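Local coordinates for protein N-acetyltransferase (Staphylococcus aureus subsp. aureus, PDB 4M85) that probably transfers an acetyl group from acetyl-coenzyme A to an amine of its substrate, as GNAT-family acetyltransferases do, at residues Q172-Y176 / K177-H181; M22-D25 / D26-L29; A157-K160 / L161-V165. One frame throughout, in Å; residues are numbered along the deposited sequence.

Contact 1: Q172-Y176 / K177-H181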
loop_
_atom_site.group_PDB
_atom_site.type_symbol
_atom_site.label_atom_id
_atom_site.label_comp_id
_atom_site.label_asym_id
_atom_site.label_seq_id
_atom_site.Cartn_x
_atom_site.Cartn_y
_atom_site.Cartn_z
ATOM N N GLN A 172 16.924 -9.602 1.226
ATOM C CA GLN A 172 15.743 -9.936 1.988
ATOM C C GLN A 172 15.613 -8.998 3.198
ATOM O O GLN A 172 16.617 -8.479 3.710
ATOM C CB GLN A 172 15.801 -11.395 2.427
ATOM C CG GLN A 172 15.337 -12.387 1.363
ATOM C CD GLN A 172 16.069 -12.276 0.018
ATOM O OE1 GLN A 172 15.450 -12.051 -1.032
ATOM N NE2 GLN A 172 17.383 -12.457 0.042
ATOM N N ILE A 173 14.380 -8.753 3.619
ATOM C CA ILE A 173 14.108 -7.887 4.769
ATOM C C ILE A 173 13.038 -8.510 5.648
ATOM O O ILE A 173 12.068 -9.103 5.143
ATOM C CB ILE A 173 13.706 -6.455 4.334
ATOM C CG1 ILE A 173 13.538 -5.543 5.560
ATOM C CG2 ILE A 173 12.438 -6.463 3.486
ATOM C CD1 ILE A 173 13.394 -4.070 5.227
ATOM N N GLU A 174 13.242 -8.419 6.961
ATOM C CA GLU A 174 12.252 -8.891 7.920
ATOM C C GLU A 174 11.428 -7.709 8.368
ATOM O O GLU A 174 11.976 -6.682 8.745
ATOM C CB GLU A 174 12.894 -9.539 9.156
ATOM C CG GLU A 174 11.874 -10.206 10.042
ATOM C CD GLU A 174 12.441 -10.818 11.313
ATOM O OE1 GLU A 174 13.625 -10.582 11.647
ATOM O OE2 GLU A 174 11.654 -11.512 11.994
ATOM N N LEU A 175 10.117 -7.887 8.354
ATOM C CA LEU A 175 9.170 -6.860 8.738
ATOM C C LEU A 175 8.073 -7.513 9.531
ATOM O O LEU A 175 7.387 -8.397 9.017
ATOM C CB LEU A 175 8.566 -6.200 7.485
ATOM C CG LEU A 175 9.521 -5.403 6.600
ATOM C CD1 LEU A 175 8.761 -4.838 5.402
ATOM C CD2 LEU A 175 10.141 -4.272 7.378
ATOM N N TYR A 176 7.912 -7.074 10.782
ATOM C CA TYR A 176 6.894 -7.598 11.688
ATOM C C TYR A 176 6.837 -9.128 11.682
ATOM O O TYR A 176 5.792 -9.716 11.478
ATOM C CB TYR A 176 5.546 -6.948 11.351
ATOM C CG TYR A 176 5.700 -5.442 11.181
ATOM C CD1 TYR A 176 5.790 -4.611 12.289
ATOM C CD2 TYR A 176 5.815 -4.870 9.926
ATOM C CE1 TYR A 176 5.947 -3.247 12.158
ATOM C CE2 TYR A 176 5.988 -3.506 9.776
ATOM C CZ TYR A 176 6.048 -2.700 10.894
ATOM O OH TYR A 176 6.227 -1.355 10.768
ATOM N N LYS A 177 7.990 -9.755 11.887
ATOM C CA LYS A 177 8.103 -11.211 12.020
ATOM C C LYS A 177 7.762 -12.005 10.752
ATOM O O LYS A 177 7.471 -13.202 10.850
ATOM C CB LYS A 177 7.236 -11.755 13.190
ATOM C CG LYS A 177 7.315 -10.982 14.514
ATOM C CD LYS A 177 8.716 -10.971 15.126
ATOM C CE LYS A 177 8.956 -12.182 16.022
ATOM N NZ LYS A 177 10.405 -12.555 16.054
ATOM N N HIS A 178 7.759 -11.361 9.583
ATOM C CA HIS A 178 7.669 -12.096 8.319
ATOM C C HIS A 178 8.784 -11.629 7.402
ATOM O O HIS A 178 9.206 -10.461 7.455
ATOM C CB HIS A 178 6.300 -11.935 7.639
ATOM C CG HIS A 178 5.159 -12.518 8.419
ATOM N ND1 HIS A 178 3.972 -11.844 8.628
ATOM C CD2 HIS A 178 5.028 -13.708 9.058
ATOM C CE1 HIS A 178 3.159 -12.590 9.356
ATOM N NE2 HIS A 178 3.775 -13.726 9.630
ATOM N N MET A 179 9.281 -12.551 6.587
ATOM C CA MET A 179 10.381 -12.276 5.677
ATOM C C MET A 179 9.875 -11.886 4.271
ATOM O O MET A 179 8.903 -12.455 3.738
ATOM C CB MET A 179 11.287 -13.512 5.583
ATOM C CG MET A 179 12.757 -13.212 5.369
ATOM S SD MET A 179 13.557 -12.180 6.643
ATOM C CE MET A 179 12.950 -12.970 8.103
ATOM N N TYR A 180 10.545 -10.910 3.676
ATOM C CA TYR A 180 10.183 -10.403 2.363
ATOM C C TYR A 180 11.401 -10.314 1.434
ATOM O O TYR A 180 12.503 -9.968 1.862
ATOM C CB TYR A 180 9.594 -9.000 2.496
ATOM C CG TYR A 180 8.308 -8.937 3.285
ATOM C CD1 TYR A 180 8.321 -8.892 4.667
ATOM C CD2 TYR A 180 7.081 -8.926 2.642
ATOM C CE1 TYR A 180 7.145 -8.824 5.381
ATOM C CE2 TYR A 180 5.905 -8.861 3.343
ATOM C CZ TYR A 180 5.942 -8.819 4.712
ATOM O OH TYR A 180 4.767 -8.774 5.427
ATOM N N HIS A 181 11.176 -10.548 0.151
ATOM C CA HIS A 181 12.190 -10.277 -0.873
ATOM C C HIS A 181 12.150 -8.797 -1.213
ATOM O O HIS A 181 11.121 -8.302 -1.676
ATOM C CB HIS A 181 11.884 -11.050 -2.150
ATOM C CG HIS A 181 11.970 -12.537 -2.009
ATOM N ND1 HIS A 181 13.162 -13.198 -1.789
ATOM C CD2 HIS A 181 11.030 -13.502 -2.169
ATOM C CE1 HIS A 181 12.940 -14.501 -1.767
ATOM N NE2 HIS A 181 11.656 -14.711 -2.001
HETATM O O HOH W 1 4.756 -8.603 7.863
#

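Contact 2: M22-D25 / D26-L29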
loop_
_atom_site.group_PDB
_atom_site.type_symbol
_atom_site.label_atom_id
_atom_site.label_comp_id
_atom_site.label_asym_id
_atom_site.label_seq_id
_atom_site.Cartn_x
_atom_site.Cartn_y
_atom_site.Cartn_z
ATOM N N MET A 22 -7.251 -5.064 5.041
ATOM C CA MET A 22 -7.027 -6.496 4.758
ATOM C C MET A 22 -5.545 -6.828 4.758
ATOM O O MET A 22 -5.122 -7.850 5.301
ATOM C CB MET A 22 -7.645 -6.896 3.419
ATOM C CG MET A 22 -9.102 -7.332 3.514
ATOM S SD MET A 22 -9.927 -7.183 1.927
ATOM C CE MET A 22 -8.666 -7.768 0.760
ATOM N N VAL A 23 -4.742 -5.959 4.162
ATOM C CA VAL A 23 -3.314 -6.184 4.138
ATOM C C VAL A 23 -2.755 -6.162 5.565
ATOM O O VAL A 23 -1.956 -7.031 5.933
ATOM C CB VAL A 23 -2.585 -5.157 3.251
ATOM C CG1 VAL A 23 -1.073 -5.297 3.394
ATOM C CG2 VAL A 23 -2.977 -5.354 1.794
ATOM N N TRP A 24 -3.153 -5.172 6.356
ATOM C CA TRP A 24 -2.629 -5.043 7.724
ATOM C C TRP A 24 -3.069 -6.214 8.605
ATOM O O TRP A 24 -2.362 -6.589 9.536
ATOM C CB TRP A 24 -3.070 -3.722 8.372
ATOM C CG TRP A 24 -2.429 -2.473 7.805
ATOM C CD1 TRP A 24 -1.599 -2.379 6.707
ATOM C CD2 TRP A 24 -2.592 -1.136 8.298
ATOM N NE1 TRP A 24 -1.229 -1.066 6.507
ATOM C CE2 TRP A 24 -1.825 -0.284 7.467
ATOM C CE3 TRP A 24 -3.304 -0.574 9.376
ATOM C CZ2 TRP A 24 -1.758 1.095 7.670
ATOM C CZ3 TRP A 24 -3.214 0.792 9.590
ATOM C CH2 TRP A 24 -2.453 1.609 8.731
ATOM N N ASP A 25 -4.242 -6.777 8.308
ATOM C CA ASP A 25 -4.775 -7.939 9.038
ATOM C C ASP A 25 -3.965 -9.199 8.714
ATOM O O ASP A 25 -3.636 -9.972 9.628
ATOM C CB ASP A 25 -6.270 -8.150 8.734
ATOM C CG ASP A 25 -6.877 -9.342 9.497
ATOM O OD1 ASP A 25 -7.104 -9.243 10.725
ATOM O OD2 ASP A 25 -7.129 -10.384 8.857
ATOM N N ASP A 26 -3.638 -9.395 7.432
ATOM C CA ASP A 26 -2.709 -10.446 7.023
ATOM C C ASP A 26 -1.412 -10.319 7.802
ATOM O O ASP A 26 -1.001 -11.258 8.482
ATOM C CB ASP A 26 -2.394 -10.363 5.526
ATOM C CG ASP A 26 -3.552 -10.806 4.651
ATOM O OD1 ASP A 26 -4.493 -11.428 5.184
ATOM O OD2 ASP A 26 -3.524 -10.524 3.428
ATOM N N MET A 27 -0.789 -9.139 7.715
ATOM C CA MET A 27 0.423 -8.808 8.483
ATOM C C MET A 27 0.318 -8.964 10.011
ATOM O O MET A 27 1.323 -8.865 10.704
ATOM C CB MET A 27 0.842 -7.364 8.199
ATOM C CG MET A 27 1.341 -7.113 6.793
ATOM S SD MET A 27 1.694 -5.367 6.534
ATOM C CE MET A 27 3.225 -5.231 7.443
ATOM N N GLU A 28 -0.875 -9.178 10.547
ATOM C CA GLU A 28 -1.052 -9.305 11.988
ATOM C C GLU A 28 -0.447 -8.121 12.746
ATOM O O GLU A 28 0.307 -8.310 13.710
ATOM C CB GLU A 28 -0.431 -10.608 12.506
ATOM C CG GLU A 28 -0.887 -11.865 11.784
ATOM C CD GLU A 28 -0.227 -13.123 12.324
ATOM O OE1 GLU A 28 0.927 -13.050 12.801
ATOM O OE2 GLU A 28 -0.865 -14.192 12.261
ATOM N N LEU A 29 -0.760 -6.900 12.317
ATOM C CA LEU A 29 -0.347 -5.728 13.076
ATOM C C LEU A 29 -1.088 -5.714 14.395
ATOM O O LEU A 29 -2.301 -5.858 14.418
ATOM C CB LEU A 29 -0.634 -4.427 12.326
ATOM C CG LEU A 29 0.227 -4.065 11.127
ATOM C CD1 LEU A 29 -0.007 -2.603 10.776
ATOM C CD2 LEU A 29 1.698 -4.319 11.404
#

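Contact 3: A157-K160 / L161-V165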
loop_
_atom_site.group_PDB
_atom_site.type_symbol
_atom_site.label_atom_id
_atom_site.label_comp_id
_atom_site.label_asym_id
_atom_site.label_seq_id
_atom_site.Cartn_x
_atom_site.Cartn_y
_atom_site.Cartn_z
ATOM N N ALA A 157 3.796 -16.666 -6.702
ATOM C CA ALA A 157 3.064 -16.133 -7.838
ATOM C C ALA A 157 3.310 -14.620 -7.987
ATOM O O ALA A 157 3.470 -14.108 -9.112
ATOM C CB ALA A 157 1.565 -16.452 -7.728
ATOM N N ALA A 158 3.334 -13.902 -6.869
ATOM C CA ALA A 158 3.723 -12.498 -6.897
ATOM C C ALA A 158 5.172 -12.370 -7.383
ATOM O O ALA A 158 5.457 -11.600 -8.315
ATOM C CB ALA A 158 3.525 -11.854 -5.543
ATOM N N LEU A 159 6.083 -13.156 -6.819
ATOM C CA LEU A 159 7.485 -13.027 -7.199
ATOM C C LEU A 159 7.668 -13.226 -8.713
ATOM O O LEU A 159 8.419 -12.477 -9.332
ATOM C CB LEU A 159 8.369 -13.979 -6.395
ATOM C CG LEU A 159 9.860 -14.035 -6.718
ATOM C CD1 LEU A 159 10.556 -12.688 -6.449
ATOM C CD2 LEU A 159 10.526 -15.184 -5.947
ATOM N N LYS A 160 6.976 -14.206 -9.302
ATOM C CA LYS A 160 7.067 -14.439 -10.740
ATOM C C LYS A 160 6.520 -13.247 -11.495
ATOM O O LYS A 160 7.133 -12.776 -12.427
ATOM C CB LYS A 160 6.237 -15.640 -11.163
ATOM C CG LYS A 160 6.690 -16.965 -10.617
ATOM C CD LYS A 160 5.695 -18.032 -11.022
ATOM C CE LYS A 160 6.221 -19.412 -10.713
ATOM N NZ LYS A 160 5.165 -20.430 -10.961
ATOM N N LEU A 161 5.336 -12.786 -11.098
ATOM C CA LEU A 161 4.751 -11.563 -11.665
ATOM C C LEU A 161 5.743 -10.401 -11.620
ATOM O O LEU A 161 5.956 -9.719 -12.636
ATOM C CB LEU A 161 3.422 -11.200 -10.966
ATOM C CG LEU A 161 2.765 -9.822 -11.216
ATOM C CD1 LEU A 161 2.652 -9.482 -12.705
ATOM C CD2 LEU A 161 1.399 -9.751 -10.556
ATOM N N TYR A 162 6.405 -10.205 -10.481
ATOM C CA TYR A 162 7.349 -9.086 -10.367
ATOM C C TYR A 162 8.579 -9.244 -11.250
ATOM O O TYR A 162 8.986 -8.275 -11.938
ATOM C CB TYR A 162 7.757 -8.830 -8.914
ATOM C CG TYR A 162 6.576 -8.570 -8.007
ATOM C CD1 TYR A 162 5.487 -7.854 -8.458
ATOM C CD2 TYR A 162 6.556 -9.045 -6.697
ATOM C CE1 TYR A 162 4.395 -7.628 -7.657
ATOM C CE2 TYR A 162 5.459 -8.824 -5.870
ATOM C CZ TYR A 162 4.383 -8.114 -6.364
ATOM O OH TYR A 162 3.285 -7.866 -5.591
ATOM N N LYS A 163 9.169 -10.439 -11.242
ATOM C CA LYS A 163 10.316 -10.728 -12.121
ATOM C C LYS A 163 9.950 -10.622 -13.593
ATOM O O LYS A 163 10.788 -10.241 -14.393
ATOM C CB LYS A 163 10.939 -12.099 -11.839
ATOM C CG LYS A 163 11.735 -12.206 -10.541
ATOM C CD LYS A 163 12.980 -11.346 -10.603
ATOM C CE LYS A 163 13.790 -11.387 -9.328
ATOM N NZ LYS A 163 14.782 -12.472 -9.338
ATOM N N LYS A 164 8.708 -10.932 -13.942
ATOM C CA LYS A 164 8.266 -10.862 -15.337
ATOM C C LYS A 164 8.225 -9.417 -15.849
ATOM O O LYS A 164 8.559 -9.178 -17.005
ATOM C CB LYS A 164 6.906 -11.523 -15.510
ATOM C CG LYS A 164 6.576 -11.886 -16.952
ATOM C CD LYS A 164 5.200 -12.528 -17.093
ATOM C CE LYS A 164 4.764 -12.586 -18.566
ATOM N NZ LYS A 164 3.658 -13.576 -18.767
ATOM N N VAL A 165 7.825 -8.453 -15.014
ATOM C CA VAL A 165 7.863 -7.043 -15.435
ATOM C C VAL A 165 9.228 -6.415 -15.206
ATOM O O VAL A 165 9.400 -5.231 -15.446
ATOM C CB VAL A 165 6.774 -6.155 -14.779
ATOM C CG1 VAL A 165 5.403 -6.783 -14.952
ATOM C CG2 VAL A 165 7.063 -5.906 -13.312
#

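Contact 1: Q172-Y176 / K177-H181
The Tyr180 ring meets Leu175 on the same face of the hairpin, the two side chains at about a right angle, with Leu175 CB 3.7 Å from Tyr180 CE1. With CG anti to the carbonyl carbon (chi1 -63°), the ring runs along the partner strand, the carbonyl oxygens of Ile173 and Leu175 near its plane at the edge. Tyr180 CB also meets Ile173 CG2 at 3.9 Å. A water near the hydroxyl end donates to Leu175 O and bonds weakly to His178 ND1. Strands 168-175 and 178-184 form an antiparallel hairpin at the end of the GNAT sheet, closed by a type I' turn from Leu175 to His178; Ile173 pairs with Tyr180 and Leu175 with His178 through two backbone hydrogen bonds each. Gln172 and His181 lie side by side on the other face. The Gln172 chain bends at chi2, bringing OE1 2.7 Å from His181 ND1, which donates in its ring plane at 165°; amide and ring are 81° apart. On that face too, Met179 crosses Glu174, its CE 3.5 Å from Glu174 CG. In the turn, Tyr176 OH hydrogen-bonds to Val106 N.

Contact 2: M22-D25 / D26-L29
Leu29 reaches back to Trp24 and sets one methyl, CD1, over a face of the indole. CD1 lies 4.1 Å from the centroid of the five-membered ring and 25° off its normal, a CH-pi contact displaced toward the rim, with Trp24 CG the nearest atom at 3.8 Å. A chi1 of -70° sets the indole of Trp24 beside its own backbone N, off the flank of the helix and on the side where Leu29 returns. Met27 takes a different line to the same ring: its SD sits obliquely, 5.4 Å from the five-membered centroid, in a Met-aromatic contact. The thioether lies alongside Val23, both side chains pointing the same way, and Met27 SD comes 4.2 Å from Val23 CG1. Helix 13-26 ends here in a Schellman motif. Glu28 has positive phi (53°), and two bonds run back into the last turn, Leu29 N to Trp24 O at 3.2 Å and Glu28 N to Asp25 O at 3.0 Å. The first is nearly straight. The reversal turns Leu29 toward the helix it has just left and places it at the N-cap position of helix 30-34. Trp24 is buried, packing also on Pro103, Leu104 and Val32, and Asp25 O takes a further hydrogen bond from Lys33 NZ. On the solvent side Asp26 bends back with its carboxylate beside Met22 O, Asp26 CG 3.4 Å from that oxygen.

Contact 3: A157-K160 / L161-V165
Ala158 and Tyr162, one turn apart on helix 156-164, make the close part of this contact, in the helix of the GNAT fold that follows strand 147-152 and precedes strand 168-175 in the chain and packs on the sheet. A chi1 of -57° turns the Tyr162 ring back along the helix, and its CE2 comes 3.6 Å from Ala158 CB. The ring lies close against the backbone, with Ala158 O 3.1 Å above one face, offset toward the rim. The same oxygen accepts the amide of Tyr162, N to O 2.7 Å, the shortest of the four helical bonds here. On this side the helix is packed on its neighbours, with Tyr162 reaching Leu149 and Cys151 of strand 147-152, Leu183 of strand 178-184 and Leu135 of helix 130-140. Leu161 leans on Thr132 of that same helix.

The outward side is looser and lined by lysines. Lys160 and Lys164 extend their chains into exposed positions, and what they share across the contact is chiefly backbone, Lys164 N donating to Lys160 O at 2.9 Å. Lys163 is also exposed, yet its chain bends at chi2 and chi4 and its NZ hydrogen-bonds to Ser169 OG. Between the two sides stands Leu159, whose side chain packs on Cys151, His181 and Leu183; one turn on, Leu159 CD1 lies 4.3 Å from CG of Lys163, whose amide donates to Leu159 O.

Overall arrangement
Along the chain the order is contact 2, contact 3, contact 1. Contacts 1 and 2 have centres about 14 Å apart and touch: Tyr176 and Tyr180 of the hairpin pack on Met27, and Tyr176 also on Leu29, joining the loop after helix 13-26 to the turn of the hairpin and strand 178-184. Contact 3, about 18 Å from contact 1 between centres, meets it through Leu159 against His181. Contacts 2 and 3 do not touch; their centres lie about 22 Å apart. The hairpin of contact 1 thus bridges two helical regions, consistent with a compact GNAT fold in which helices flank a central mixed sheet.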